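Long-range contacts in putative amidohydrolase/peptidase (Burkholderia cenocepacia, PDB 4WJB), which probably hydrolyses carbon-nitrogen bonds other than peptide bonds as a zinc-dependent member of the peptidase M20 family: residues Tyr194-Ala199 with Arg378-Gly383; Gly207-Arg212 with Ser361-Val366; Gly225-Glu230 with Val307-Asp312; Tyr229-Thr234 with Phe296-Arg301. All blocks are in the same frame, centred on the assembly; numbering follows the deposited sequence.

Contact 1: residues Tyr194-Ala199 with Arg378-Gly383; sequences YPVHAA and RVAPTG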
loop_
_atom_site.group_PDB
_atom_site.type_symbol
_atom_site.label_atom_id
_atom_site.label_comp_id
_atom_site.label_asym_id
_atom_site.label_seq_id
_atom_site.Cartn_x
_atom_site.Cartn_y
_atom_site.Cartn_z
ATOM N N TYR A 194 -20.465 2.509 43.648
ATOM C CA TYR A 194 -21.051 1.679 44.704
ATOM C C TYR A 194 -20.637 0.217 44.514
ATOM O O TYR A 194 -20.344 -0.198 43.398
ATOM C CB TYR A 194 -22.581 1.817 44.721
ATOM C CG TYR A 194 -23.242 1.403 43.431
ATOM C CD1 TYR A 194 -23.574 0.075 43.191
ATOM C CD2 TYR A 194 -23.539 2.342 42.453
ATOM C CE1 TYR A 194 -24.176 -0.309 42.003
ATOM C CE2 TYR A 194 -24.137 1.969 41.261
ATOM C CZ TYR A 194 -24.449 0.642 41.042
ATOM O OH TYR A 194 -25.050 0.272 39.866
ATOM N N PRO A 195 -20.596 -0.561 45.609
ATOM C CA PRO A 195 -20.192 -1.973 45.548
ATOM C C PRO A 195 -21.099 -2.832 44.665
ATOM O O PRO A 195 -22.327 -2.773 44.788
ATOM C CB PRO A 195 -20.292 -2.430 47.008
ATOM C CG PRO A 195 -20.152 -1.179 47.811
ATOM C CD PRO A 195 -20.796 -0.102 46.996
ATOM N N VAL A 196 -20.488 -3.619 43.783
ATOM C CA VAL A 196 -21.212 -4.600 42.976
ATOM C C VAL A 196 -20.666 -5.989 43.288
ATOM O O VAL A 196 -19.457 -6.205 43.237
ATOM C CB VAL A 196 -21.085 -4.304 41.465
ATOM C CG1 VAL A 196 -21.643 -5.449 40.630
ATOM C CG2 VAL A 196 -21.785 -3.007 41.120
ATOM N N HIS A 197 -21.547 -6.927 43.633
ATOM C CA HIS A 197 -21.106 -8.257 44.043
ATOM C C HIS A 197 -20.449 -9.007 42.889
ATOM O O HIS A 197 -19.368 -9.576 43.037
ATOM C CB HIS A 197 -22.278 -9.076 44.596
ATOM C CG HIS A 197 -21.893 -10.460 45.018
ATOM N ND1 HIS A 197 -21.096 -10.709 46.116
ATOM C CD2 HIS A 197 -22.172 -11.667 44.473
ATOM C CE1 HIS A 197 -20.914 -12.013 46.237
ATOM N NE2 HIS A 197 -21.556 -12.617 45.253
ATOM N N ALA A 198 -21.115 -9.005 41.740
ATOM C CA ALA A 198 -20.588 -9.633 40.539
ATOM C C ALA A 198 -21.324 -9.088 39.329
ATOM O O ALA A 198 -22.447 -8.585 39.449
ATOM C CB ALA A 198 -20.722 -11.152 40.609
ATOM N N ALA A 199 -20.685 -9.176 38.167
ATOM C CA ALA A 199 -21.305 -8.733 36.929
ATOM C C ALA A 199 -21.112 -9.775 35.839
ATOM O O ALA A 199 -20.061 -10.403 35.747
ATOM C CB ALA A 199 -20.739 -7.391 36.493
ATOM N N ARG A 378 -13.193 -3.515 36.039
ATOM C CA ARG A 378 -12.362 -2.676 36.907
ATOM C C ARG A 378 -12.989 -2.389 38.271
ATOM O O ARG A 378 -12.277 -2.089 39.230
ATOM C CB ARG A 378 -12.057 -1.337 36.233
ATOM C CG ARG A 378 -11.255 -1.435 34.953
ATOM C CD ARG A 378 -10.819 -0.057 34.491
ATOM N NE ARG A 378 -10.250 -0.105 33.149
ATOM C CZ ARG A 378 -9.572 0.888 32.588
ATOM N NH1 ARG A 378 -9.361 2.015 33.258
ATOM N NH2 ARG A 378 -9.099 0.748 31.360
ATOM N N VAL A 379 -14.313 -2.453 38.357
ATOM C CA VAL A 379 -14.994 -2.046 39.586
ATOM C C VAL A 379 -15.894 -3.132 40.169
ATOM O O VAL A 379 -16.634 -2.882 41.119
ATOM C CB VAL A 379 -15.847 -0.773 39.366
ATOM C CG1 VAL A 379 -14.960 0.414 38.999
ATOM C CG2 VAL A 379 -16.909 -1.012 38.296
ATOM N N ALA A 380 -15.821 -4.331 39.603
ATOM C CA ALA A 380 -16.639 -5.447 40.065
ATOM C C ALA A 380 -16.081 -6.757 39.540
ATOM O O ALA A 380 -15.520 -6.788 38.447
ATOM C CB ALA A 380 -18.075 -5.276 39.611
ATOM N N PRO A 381 -16.234 -7.843 40.315
ATOM C CA PRO A 381 -15.897 -9.159 39.762
ATOM C C PRO A 381 -16.791 -9.418 38.560
ATOM O O PRO A 381 -18.014 -9.438 38.704
ATOM C CB PRO A 381 -16.201 -10.128 40.912
ATOM C CG PRO A 381 -16.251 -9.262 42.156
ATOM C CD PRO A 381 -16.766 -7.934 41.688
ATOM N N THR A 382 -16.194 -9.583 37.385
ATOM C CA THR A 382 -16.974 -9.630 36.154
ATOM C C THR A 382 -16.614 -10.855 35.317
ATOM O O THR A 382 -15.470 -11.314 35.329
ATOM C CB THR A 382 -16.764 -8.334 35.333
ATOM O OG1 THR A 382 -17.061 -7.199 36.160
ATOM C CG2 THR A 382 -17.665 -8.297 34.102
ATOM N N GLY A 383 -17.606 -11.401 34.618
ATOM C CA GLY A 383 -17.377 -12.439 33.628
ATOM C C GLY A 383 -18.248 -12.231 32.398
ATOM O O GLY A 383 -19.171 -11.408 32.406
HETATM O O HOH W 1 -17.646 -3.488 43.351
#
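A199 and T382 form a parallel beta bridge, their CA atoms 4.5 Å apart: A199 N donates to P381 O at 2.7 Å, and A199 O takes the N-H of G383 at 2.9 Å. This is where strands 198-204 and 382-387 start to run side by side in the sheet of the M20 catalytic domain, and farther along the first of them H203 binds zinc. A199 thus spends both backbone polar groups on the same neighbour, as parallel pairing requires. A198 CA also leans on P381 O, a CA-H...O contact of 3.2 Å beside the stronger N-H bond. Ahead of the strands the two segments diverge and pack through side chains. V196 meets the methyl of A380 with CB and CG1, both at 3.7 Å from A380 CB. The ring of P381 lies along segment 194-199, and its CG comes to 3.3 Å from H197 O. Farther back a water bridges the two loops, accepting from V196 N and donating to V379 O. H197 turns away from this seam, and its NE2 is hydrogen-bonded to E423. Within the sheet, the A199 methyl faces T382, whose OG1 stands beside the backbone N (chi1 -54°), with CG2 anti to that nitrogen. From there T382 OG1 reaches back to A380 O at 2.8 Å, approaching from above the carbonyl plane.

Contact 2: residues Gly207-Arg212 with Ser361-Val366; sequences GAILER and SHMDIV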
loop_
_atom_site.group_PDB
_atom_site.type_symbol
_atom_site.label_atom_id
_atom_site.label_comp_id
_atom_site.label_asym_id
_atom_site.label_seq_id
_atom_site.Cartn_x
_atom_site.Cartn_y
_atom_site.Cartn_z
ATOM N N GLY A 207 -17.412 -13.550 16.111
ATOM C CA GLY A 207 -16.326 -14.300 15.508
ATOM C C GLY A 207 -16.811 -15.715 15.271
ATOM O O GLY A 207 -17.910 -16.072 15.699
ATOM N N ALA A 208 -15.992 -16.520 14.603
ATOM C CA ALA A 208 -16.405 -17.842 14.139
ATOM C C ALA A 208 -15.784 -18.988 14.937
ATOM O O ALA A 208 -15.856 -20.145 14.525
ATOM C CB ALA A 208 -16.054 -17.999 12.659
ATOM N N ILE A 209 -15.171 -18.676 16.073
ATOM C CA ILE A 209 -14.479 -19.702 16.851
ATOM C C ILE A 209 -15.451 -20.738 17.428
ATOM O O ILE A 209 -15.231 -21.944 17.301
ATOM C CB ILE A 209 -13.655 -19.075 17.991
ATOM C CG1 ILE A 209 -12.496 -18.259 17.404
ATOM C CG2 ILE A 209 -13.146 -20.149 18.948
ATOM C CD1 ILE A 209 -11.615 -17.597 18.436
ATOM N N LEU A 210 -16.526 -20.266 18.048
ATOM C CA LEU A 210 -17.508 -21.170 18.640
ATOM C C LEU A 210 -18.218 -21.963 17.555
ATOM O O LEU A 210 -18.377 -23.182 17.667
ATOM C CB LEU A 210 -18.524 -20.397 19.489
ATOM C CG LEU A 210 -17.973 -19.783 20.777
ATOM C CD1 LEU A 210 -19.072 -19.069 21.564
ATOM C CD2 LEU A 210 -17.305 -20.857 21.629
ATOM N N GLU A 211 -18.623 -21.270 16.494
ATOM C CA GLU A 211 -19.373 -21.898 15.414
ATOM C C GLU A 211 -18.577 -23.009 14.745
ATOM O O GLU A 211 -19.105 -24.088 14.485
ATOM C CB GLU A 211 -19.784 -20.860 14.370
ATOM C CG GLU A 211 -20.682 -21.409 13.277
ATOM C CD GLU A 211 -20.756 -20.493 12.071
ATOM O OE1 GLU A 211 -19.765 -19.777 11.811
ATOM O OE2 GLU A 211 -21.800 -20.489 11.385
ATOM N N ARG A 212 -17.302 -22.751 14.478
ATOM C CA ARG A 212 -16.478 -23.724 13.768
ATOM C C ARG A 212 -16.031 -24.865 14.677
ATOM O O ARG A 212 -15.763 -25.967 14.209
ATOM C CB ARG A 212 -15.257 -23.044 13.150
ATOM C CG ARG A 212 -15.599 -22.067 12.046
ATOM C CD ARG A 212 -14.357 -21.620 11.301
ATOM N NE ARG A 212 -14.672 -20.626 10.285
ATOM C CZ ARG A 212 -13.802 -20.191 9.380
ATOM N NH1 ARG A 212 -12.568 -20.674 9.359
ATOM N NH2 ARG A 212 -14.169 -19.281 8.489
ATOM N N SER A 361 -22.416 -27.886 25.339
ATOM C CA SER A 361 -21.053 -27.873 24.827
ATOM C C SER A 361 -20.444 -26.502 25.094
ATOM O O SER A 361 -21.120 -25.480 24.960
ATOM C CB SER A 361 -21.018 -28.196 23.331
ATOM O OG SER A 361 -21.710 -27.212 22.583
ATOM N N HIS A 362 -19.174 -26.480 25.482
ATOM C CA HIS A 362 -18.533 -25.228 25.865
ATOM C C HIS A 362 -17.021 -25.266 25.679
ATOM O O HIS A 362 -16.421 -26.335 25.587
ATOM C CB HIS A 362 -18.866 -24.896 27.321
ATOM C CG HIS A 362 -18.359 -25.910 28.299
ATOM N ND1 HIS A 362 -17.142 -25.789 28.934
ATOM C CD2 HIS A 362 -18.897 -27.073 28.737
ATOM C CE1 HIS A 362 -16.957 -26.827 29.731
ATOM N NE2 HIS A 362 -18.007 -27.621 29.629
ATOM N N MET A 363 -16.414 -24.087 25.623
ATOM C CA MET A 363 -14.965 -23.964 25.569
ATOM C C MET A 363 -14.541 -22.600 26.084
ATOM O O MET A 363 -15.316 -21.649 26.029
ATOM C CB MET A 363 -14.452 -24.175 24.140
ATOM C CG MET A 363 -15.013 -23.182 23.136
ATOM S SD MET A 363 -14.329 -23.374 21.473
ATOM C CE MET A 363 -12.671 -22.735 21.688
ATOM N N ASP A 364 -13.315 -22.507 26.586
ATOM C CA ASP A 364 -12.745 -21.222 26.965
ATOM C C ASP A 364 -12.462 -20.388 25.716
ATOM O O ASP A 364 -12.068 -20.914 24.672
ATOM C CB ASP A 364 -11.460 -21.409 27.777
ATOM C CG ASP A 364 -11.721 -21.883 29.199
ATOM O OD1 ASP A 364 -12.862 -22.290 29.511
ATOM O OD2 ASP A 364 -10.773 -21.848 30.011
ATOM N N ILE A 365 -12.662 -19.084 25.821
ATOM C CA ILE A 365 -12.458 -18.214 24.678
ATOM C C ILE A 365 -12.050 -16.821 25.148
ATOM O O ILE A 365 -12.432 -16.383 26.234
ATOM C CB ILE A 365 -13.737 -18.153 23.797
ATOM C CG1 ILE A 365 -13.447 -17.502 22.439
ATOM C CG2 ILE A 365 -14.881 -17.452 24.528
ATOM C CD1 ILE A 365 -14.610 -17.607 21.463
ATOM N N VAL A 366 -11.245 -16.139 24.341
ATOM C CA VAL A 366 -10.836 -14.773 24.646
ATOM C C VAL A 366 -11.629 -13.797 23.781
ATOM O O VAL A 366 -11.747 -13.995 22.575
ATOM C CB VAL A 366 -9.324 -14.575 24.418
ATOM C CG1 VAL A 366 -8.926 -13.117 24.613
ATOM C CG2 VAL A 366 -8.521 -15.483 25.350
#
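L210 and M363 make the tightest part of this contact, with L210 CD2 3.6 Å from M363 CG and 3.9 Å from M363 SD. The leucine's CB points past the strand, but its branched end swings back to it. I365 comes up beside M363 from the same side of strand 362-367, and its terminal CD1 lodges between the two helix residues, 3.9 Å from I209 CG2 and 4.1 Å from L210 CG. CG1 of I365 is anti to the backbone N (chi1 -167°), and the chain stays extended to CD1, which carries that methyl across to the helix. The interface is wholly apolar: in the M20 catalytic domain the short helix 209-213, which follows strand 198-204 with its zinc ligand H203, is laid over a strand that pairs in parallel with 217-234. E205 holds the start of this helix by accepting from the backbone N of I209 and L210. On the buried side both L210 and I365 touch F386 of strand 382-387. Toward I209 the packing is looser and partly exposed. There M363 bends at chi3 (-73°), bringing CE to 3.8 Å from I209 CG2, the two side chains crossing at about a right angle. F247 of the second subunit packs on I209 and makes a cation-pi contact with R212.

Contact 3: residues Gly225-Glu230 with Val307-Asp312; sequences GQRWYE and VLDELD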
loop_
_atom_site.group_PDB
_atom_site.type_symbol
_atom_site.label_atom_id
_atom_site.label_comp_id
_atom_site.label_asym_id
_atom_site.label_seq_id
_atom_site.Cartn_x
_atom_site.Cartn_y
_atom_site.Cartn_z
ATOM N N GLY A 225 -5.266 -7.829 25.347
ATOM C CA GLY A 225 -4.381 -6.682 25.407
ATOM C C GLY A 225 -4.012 -6.310 23.983
ATOM O O GLY A 225 -4.144 -7.134 23.079
ATOM N N GLN A 226 -3.558 -5.078 23.775
ATOM C CA GLN A 226 -3.199 -4.604 22.442
ATOM C C GLN A 226 -1.941 -3.748 22.460
ATOM O O GLN A 226 -1.746 -2.941 23.371
ATOM C CB GLN A 226 -4.338 -3.786 21.825
ATOM C CG GLN A 226 -5.668 -4.496 21.717
ATOM C CD GLN A 226 -6.744 -3.616 21.116
ATOM O OE1 GLN A 226 -6.500 -2.888 20.153
ATOM N NE2 GLN A 226 -7.944 -3.675 21.685
ATOM N N ARG A 227 -1.097 -3.927 21.448
ATOM C CA ARG A 227 0.016 -3.018 21.185
ATOM C C ARG A 227 0.006 -2.632 19.704
ATOM O O ARG A 227 0.059 -3.503 18.834
ATOM C CB ARG A 227 1.360 -3.658 21.548
ATOM C CG ARG A 227 1.398 -4.356 22.897
ATOM C CD ARG A 227 2.060 -3.511 23.974
ATOM N NE ARG A 227 1.975 -4.163 25.279
ATOM C CZ ARG A 227 2.982 -4.784 25.887
ATOM N NH1 ARG A 227 4.182 -4.833 25.326
ATOM N NH2 ARG A 227 2.788 -5.346 27.073
ATOM N N TRP A 228 -0.068 -1.335 19.416
ATOM C CA TRP A 228 -0.085 -0.858 18.034
ATOM C C TRP A 228 1.219 -0.143 17.696
ATOM O O TRP A 228 1.782 0.560 18.539
ATOM C CB TRP A 228 -1.261 0.095 17.785
ATOM C CG TRP A 228 -2.626 -0.509 17.935
ATOM C CD1 TRP A 228 -2.947 -1.687 18.545
ATOM C CD2 TRP A 228 -3.860 0.046 17.460
ATOM N NE1 TRP A 228 -4.302 -1.897 18.484
ATOM C CE2 TRP A 228 -4.887 -0.851 17.824
ATOM C CE3 TRP A 228 -4.194 1.211 16.761
ATOM C CZ2 TRP A 228 -6.225 -0.619 17.509
ATOM C CZ3 TRP A 228 -5.525 1.440 16.450
ATOM C CH2 TRP A 228 -6.526 0.527 16.828
ATOM N N TYR A 229 1.676 -0.308 16.457
ATOM C CA TYR A 229 2.925 0.292 16.005
ATOM C C TYR A 229 2.780 0.954 14.639
ATOM O O TYR A 229 1.924 0.580 13.837
ATOM C CB TYR A 229 4.043 -0.753 15.921
ATOM C CG TYR A 229 4.288 -1.537 17.188
ATOM C CD1 TYR A 229 3.517 -2.650 17.491
ATOM C CD2 TYR A 229 5.300 -1.177 18.069
ATOM C CE1 TYR A 229 3.732 -3.374 18.643
ATOM C CE2 TYR A 229 5.527 -1.900 19.229
ATOM C CZ TYR A 229 4.738 -2.999 19.505
ATOM O OH TYR A 229 4.942 -3.734 20.647
ATOM N N GLU A 230 3.631 1.942 14.390
ATOM C CA GLU A 230 3.819 2.481 13.053
ATOM C C GLU A 230 5.278 2.297 12.672
ATOM O O GLU A 230 6.173 2.589 13.467
ATOM C CB GLU A 230 3.414 3.954 12.989
ATOM C CG GLU A 230 1.915 4.171 13.101
ATOM C CD GLU A 230 1.529 5.628 13.004
ATOM O OE1 GLU A 230 2.422 6.486 13.139
ATOM O OE2 GLU A 230 0.332 5.913 12.792
ATOM N N VAL A 307 3.330 -12.108 26.999
ATOM C CA VAL A 307 3.425 -12.487 25.592
ATOM C C VAL A 307 3.513 -11.246 24.700
ATOM O O VAL A 307 4.304 -11.206 23.757
ATOM C CB VAL A 307 2.225 -13.361 25.158
ATOM C CG1 VAL A 307 2.169 -13.496 23.640
ATOM C CG2 VAL A 307 2.306 -14.728 25.823
ATOM N N LEU A 308 2.707 -10.234 25.006
ATOM C CA LEU A 308 2.768 -8.969 24.280
ATOM C C LEU A 308 4.158 -8.346 24.393
ATOM O O LEU A 308 4.658 -7.755 23.435
ATOM C CB LEU A 308 1.697 -8.000 24.795
ATOM C CG LEU A 308 0.263 -8.319 24.363
ATOM C CD1 LEU A 308 -0.726 -7.360 25.009
ATOM C CD2 LEU A 308 0.119 -8.287 22.843
ATOM N N ASP A 309 4.782 -8.486 25.559
ATOM C CA ASP A 309 6.150 -8.010 25.741
ATOM C C ASP A 309 7.108 -8.771 24.833
ATOM O O ASP A 309 8.013 -8.182 24.240
ATOM C CB ASP A 309 6.594 -8.152 27.196
ATOM C CG ASP A 309 6.000 -7.088 28.093
ATOM O OD1 ASP A 309 5.470 -6.087 27.567
ATOM O OD2 ASP A 309 6.067 -7.253 29.329
ATOM N N GLU A 310 6.904 -10.079 24.724
ATOM C CA GLU A 310 7.761 -10.908 23.877
ATOM C C GLU A 310 7.562 -10.579 22.400
ATOM O O GLU A 310 8.521 -10.567 21.620
ATOM C CB GLU A 310 7.494 -12.392 24.131
ATOM C CG GLU A 310 7.768 -12.827 25.564
ATOM C CD GLU A 310 7.721 -14.334 25.740
ATOM O OE1 GLU A 310 7.587 -15.052 24.725
ATOM O OE2 GLU A 310 7.829 -14.801 26.893
ATOM N N LEU A 311 6.315 -10.321 22.016
ATOM C CA LEU A 311 6.005 -9.931 20.645
ATOM C C LEU A 311 6.656 -8.597 20.307
ATOM O O LEU A 311 7.190 -8.419 19.211
ATOM C CB LEU A 311 4.497 -9.845 20.436
ATOM C CG LEU A 311 3.790 -11.201 20.403
ATOM C CD1 LEU A 311 2.289 -11.024 20.507
ATOM C CD2 LEU A 311 4.159 -11.940 19.127
ATOM N N ASP A 312 6.608 -7.666 21.256
ATOM C CA ASP A 312 7.232 -6.364 21.083
ATOM C C ASP A 312 8.726 -6.520 20.837
ATOM O O ASP A 312 9.277 -5.961 19.886
ATOM C CB ASP A 312 6.994 -5.482 22.308
ATOM C CG ASP A 312 7.731 -4.160 22.219
ATOM O OD1 ASP A 312 7.213 -3.233 21.560
ATOM O OD2 ASP A 312 8.831 -4.052 22.799
#
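R227 reaches from its strand to L308 and D309 on the helix. CB points at the helix, and CG passes 4.1 Å from both L308 CB and L308 CD2. The chain then bends at chi2 (-101°), carrying NE alongside the leucine, 3.9 Å from L308 CB. CZ lies under the same carbon, so that L308 CB sits 3.6 Å above the centre of the flat guanidinium. At the tip NH1 and NH2 grip a single oxygen end-on, D309 OD1, at 2.9 and 2.8 Å. That oxygen is in the guanidinium plane, although the carboxylate plane is turned 51° away; a second salt bridge, from NH2 to D305, helps fix the rotation of the group. One turn further along the helix, Y229 OH donates a very short bond of 2.5 Å to D312 OD1, which also forms a salt bridge with R316. At the other end L308 CD1 rests 3.6 Å from G225 C, against bare backbone. In the lid domain of the M20 fold, helix 305-326 thus lies on the sheet; the axes of segments 225-230 and 307-312 run nearly parallel, approaching to 9.4 Å at 17°, and strands 289-302 and 329-342 flank the first.

Contact 4: residues Tyr229-Thr234 with Phe296-Arg301; sequences YEVTLT and FTVEFR. With SO4 (sulfate ion), chain G.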
loop_
_atom_site.group_PDB
_atom_site.type_symbol
_atom_site.label_atom_id
_atom_site.label_comp_id
_atom_site.label_asym_id
_atom_site.label_seq_id
_atom_site.Cartn_x
_atom_site.Cartn_y
_atom_site.Cartn_z
ATOM N N TYR A 229 1.676 -0.308 16.457
ATOM C CA TYR A 229 2.925 0.292 16.005
ATOM C C TYR A 229 2.780 0.954 14.639
ATOM O O TYR A 229 1.924 0.580 13.837
ATOM C CB TYR A 229 4.043 -0.753 15.921
ATOM C CG TYR A 229 4.288 -1.537 17.188
ATOM C CD1 TYR A 229 3.517 -2.650 17.491
ATOM C CD2 TYR A 229 5.300 -1.177 18.069
ATOM C CE1 TYR A 229 3.732 -3.374 18.643
ATOM C CE2 TYR A 229 5.527 -1.900 19.229
ATOM C CZ TYR A 229 4.738 -2.999 19.505
ATOM O OH TYR A 229 4.942 -3.734 20.647
ATOM N N GLU A 230 3.631 1.942 14.390
ATOM C CA GLU A 230 3.819 2.481 13.053
ATOM C C GLU A 230 5.278 2.297 12.672
ATOM O O GLU A 230 6.173 2.589 13.467
ATOM C CB GLU A 230 3.414 3.954 12.989
ATOM C CG GLU A 230 1.915 4.171 13.101
ATOM C CD GLU A 230 1.529 5.628 13.004
ATOM O OE1 GLU A 230 2.422 6.486 13.139
ATOM O OE2 GLU A 230 0.332 5.913 12.792
ATOM N N VAL A 231 5.510 1.789 11.466
ATOM C CA VAL A 231 6.858 1.508 11.000
ATOM C C VAL A 231 7.126 2.197 9.669
ATOM O O VAL A 231 6.355 2.052 8.720
ATOM C CB VAL A 231 7.108 -0.001 10.832
ATOM C CG1 VAL A 231 8.505 -0.243 10.270
ATOM C CG2 VAL A 231 6.926 -0.727 12.156
ATOM N N THR A 232 8.215 2.954 9.610
ATOM C CA THR A 232 8.635 3.580 8.362
ATOM C C THR A 232 9.991 3.051 7.922
ATOM O O THR A 232 10.977 3.153 8.652
ATOM C CB THR A 232 8.704 5.111 8.486
ATOM O OG1 THR A 232 7.383 5.630 8.666
ATOM C CG2 THR A 232 9.305 5.720 7.227
ATOM N N LEU A 233 10.031 2.470 6.727
ATOM C CA LEU A 233 11.283 2.023 6.132
ATOM C C LEU A 233 11.733 3.009 5.066
ATOM O O LEU A 233 10.944 3.416 4.215
ATOM C CB LEU A 233 11.133 0.628 5.530
ATOM C CG LEU A 233 10.943 -0.511 6.528
ATOM C CD1 LEU A 233 10.710 -1.815 5.793
ATOM C CD2 LEU A 233 12.154 -0.608 7.436
ATOM N N THR A 234 13.004 3.392 5.119
ATOM C CA THR A 234 13.534 4.377 4.189
ATOM C C THR A 234 14.617 3.770 3.312
ATOM O O THR A 234 15.632 3.281 3.810
ATOM C CB THR A 234 14.101 5.598 4.922
ATOM O OG1 THR A 234 13.062 6.223 5.683
ATOM C CG2 THR A 234 14.675 6.602 3.924
ATOM N N PHE A 296 3.994 1.169 7.134
ATOM C CA PHE A 296 2.998 0.149 7.447
ATOM C C PHE A 296 2.745 0.047 8.944
ATOM O O PHE A 296 3.576 0.450 9.760
ATOM C CB PHE A 296 3.409 -1.221 6.883
ATOM C CG PHE A 296 4.661 -1.791 7.494
ATOM C CD1 PHE A 296 5.909 -1.497 6.959
ATOM C CD2 PHE A 296 4.589 -2.640 8.591
ATOM C CE1 PHE A 296 7.062 -2.030 7.513
ATOM C CE2 PHE A 296 5.738 -3.173 9.153
ATOM C CZ PHE A 296 6.975 -2.867 8.614
ATOM N N THR A 297 1.581 -0.484 9.295
ATOM C CA THR A 297 1.188 -0.610 10.693
ATOM C C THR A 297 1.342 -2.038 11.187
ATOM O O THR A 297 1.301 -2.986 10.406
ATOM C CB THR A 297 -0.268 -0.179 10.911
ATOM O OG1 THR A 297 -1.128 -1.011 10.123
ATOM C CG2 THR A 297 -0.465 1.284 10.508
ATOM N N VAL A 298 1.529 -2.183 12.494
ATOM C CA VAL A 298 1.550 -3.494 13.121
ATOM C C VAL A 298 0.684 -3.448 14.371
ATOM O O VAL A 298 0.747 -2.486 15.141
ATOM C CB VAL A 298 2.979 -3.941 13.502
ATOM C CG1 VAL A 298 2.963 -5.336 14.107
ATOM C CG2 VAL A 298 3.898 -3.910 12.293
ATOM N N GLU A 299 -0.134 -4.471 14.576
ATOM C CA GLU A 299 -0.827 -4.580 15.855
ATOM C C GLU A 299 -0.746 -6.006 16.385
ATOM O O GLU A 299 -0.876 -6.977 15.637
ATOM C CB GLU A 299 -2.286 -4.102 15.743
ATOM C CG GLU A 299 -3.182 -4.905 14.822
ATOM C CD GLU A 299 -4.613 -4.997 15.344
ATOM O OE1 GLU A 299 -5.326 -3.971 15.364
ATOM O OE2 GLU A 299 -5.017 -6.105 15.752
ATOM N N PHE A 300 -0.464 -6.112 17.678
ATOM C CA PHE A 300 -0.460 -7.379 18.393
ATOM C C PHE A 300 -1.641 -7.403 19.348
ATOM O O PHE A 300 -1.940 -6.391 19.988
ATOM C CB PHE A 300 0.839 -7.573 19.184
ATOM C CG PHE A 300 2.064 -7.735 18.330
ATOM C CD1 PHE A 300 2.060 -8.590 17.239
ATOM C CD2 PHE A 300 3.226 -7.041 18.631
ATOM C CE1 PHE A 300 3.192 -8.748 16.459
ATOM C CE2 PHE A 300 4.364 -7.192 17.850
ATOM C CZ PHE A 300 4.347 -8.046 16.765
ATOM N N ARG A 301 -2.312 -8.547 19.452
ATOM C CA ARG A 301 -3.348 -8.720 20.473
ATOM C C ARG A 301 -3.202 -10.081 21.144
ATOM O O ARG A 301 -2.984 -11.089 20.468
ATOM C CB ARG A 301 -4.749 -8.568 19.871
ATOM C CG ARG A 301 -4.961 -7.248 19.146
ATOM C CD ARG A 301 -6.431 -6.948 18.908
ATOM N NE ARG A 301 -6.591 -5.887 17.923
ATOM C CZ ARG A 301 -7.672 -5.123 17.815
ATOM N NH1 ARG A 301 -8.699 -5.301 18.636
ATOM N NH2 ARG A 301 -7.727 -4.174 16.888
HETATM S S SO4 G . -10.878 -2.512 17.799
HETATM O O1 SO4 G . -10.337 -2.728 16.462
HETATM O O2 SO4 G . -9.781 -2.273 18.738
HETATM O O3 SO4 G . -11.758 -1.350 17.792
HETATM O O4 SO4 G . -11.636 -3.685 18.222
#
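The antiparallel pairing of strands 217-234 and 289-302 belongs to the sheet of the M20 dimerisation (lid) domain. Y229 and V298 form one hydrogen-bonded pair, with Y229 N to V298 O at 2.7 Å and V298 N returning to Y229 O at 3.1 Å; V231 and F296 form the next, and E230 with T297 is the non-hydrogen-bonded pair between. On the helix-covered face, the ring of F296 folds back over V231. Its CG stands between the backbone N and the carbonyl carbon (chi1 65°), bringing the ring alongside the valine, whose CB makes a CH-pi contact 3.9 Å from the centroid. L233 CD1 meets that ring at its edge, 4.0 Å from F296 CE1. Beyond V298, Y229 CE1 touches F300 CD2 at 3.7 Å, the two rings oblique at 70°. On the opposite face R301 holds E299 side-on: NH2 takes the syn lone pair of OE1 in the guanidinium plane, and NE bonds OE2 at 2.7 Å. Another edge of the guanidinium meets a sulfate ion, probably from the crystallisation liquor, mainly through NH2 to O1 at 3.0 Å. That anion is also hydrogen-bonded to N288 and H239 of the second subunit, whose R287 makes a salt bridge with E230. Helices 251-268 and 305-326 cover the aromatic face, the first over F296 and V298 and both over F300, while strand 329-342 flanks Y229 and V231.

Following the chain from the N terminus, the first of the eight segments leads into strand 198-204, and contact 1 closes the widest loop when 378-383 returns beside it. Contact 2 lies within that loop, bringing helix 209-213 onto strand 362-367, and the other two lie deeper still. Contacts 3 and 4 touch directly, R227 O lying 2.9 Å from F300 N. Contact 4 lies within the span of contact 3, the two overlapping at Y229 and E230. Contacts 1 and 2 tie parts of the catalytic domain, contacts 3 and 4 join strands and a helix of the lid, and the long strand 217-234 runs between the two.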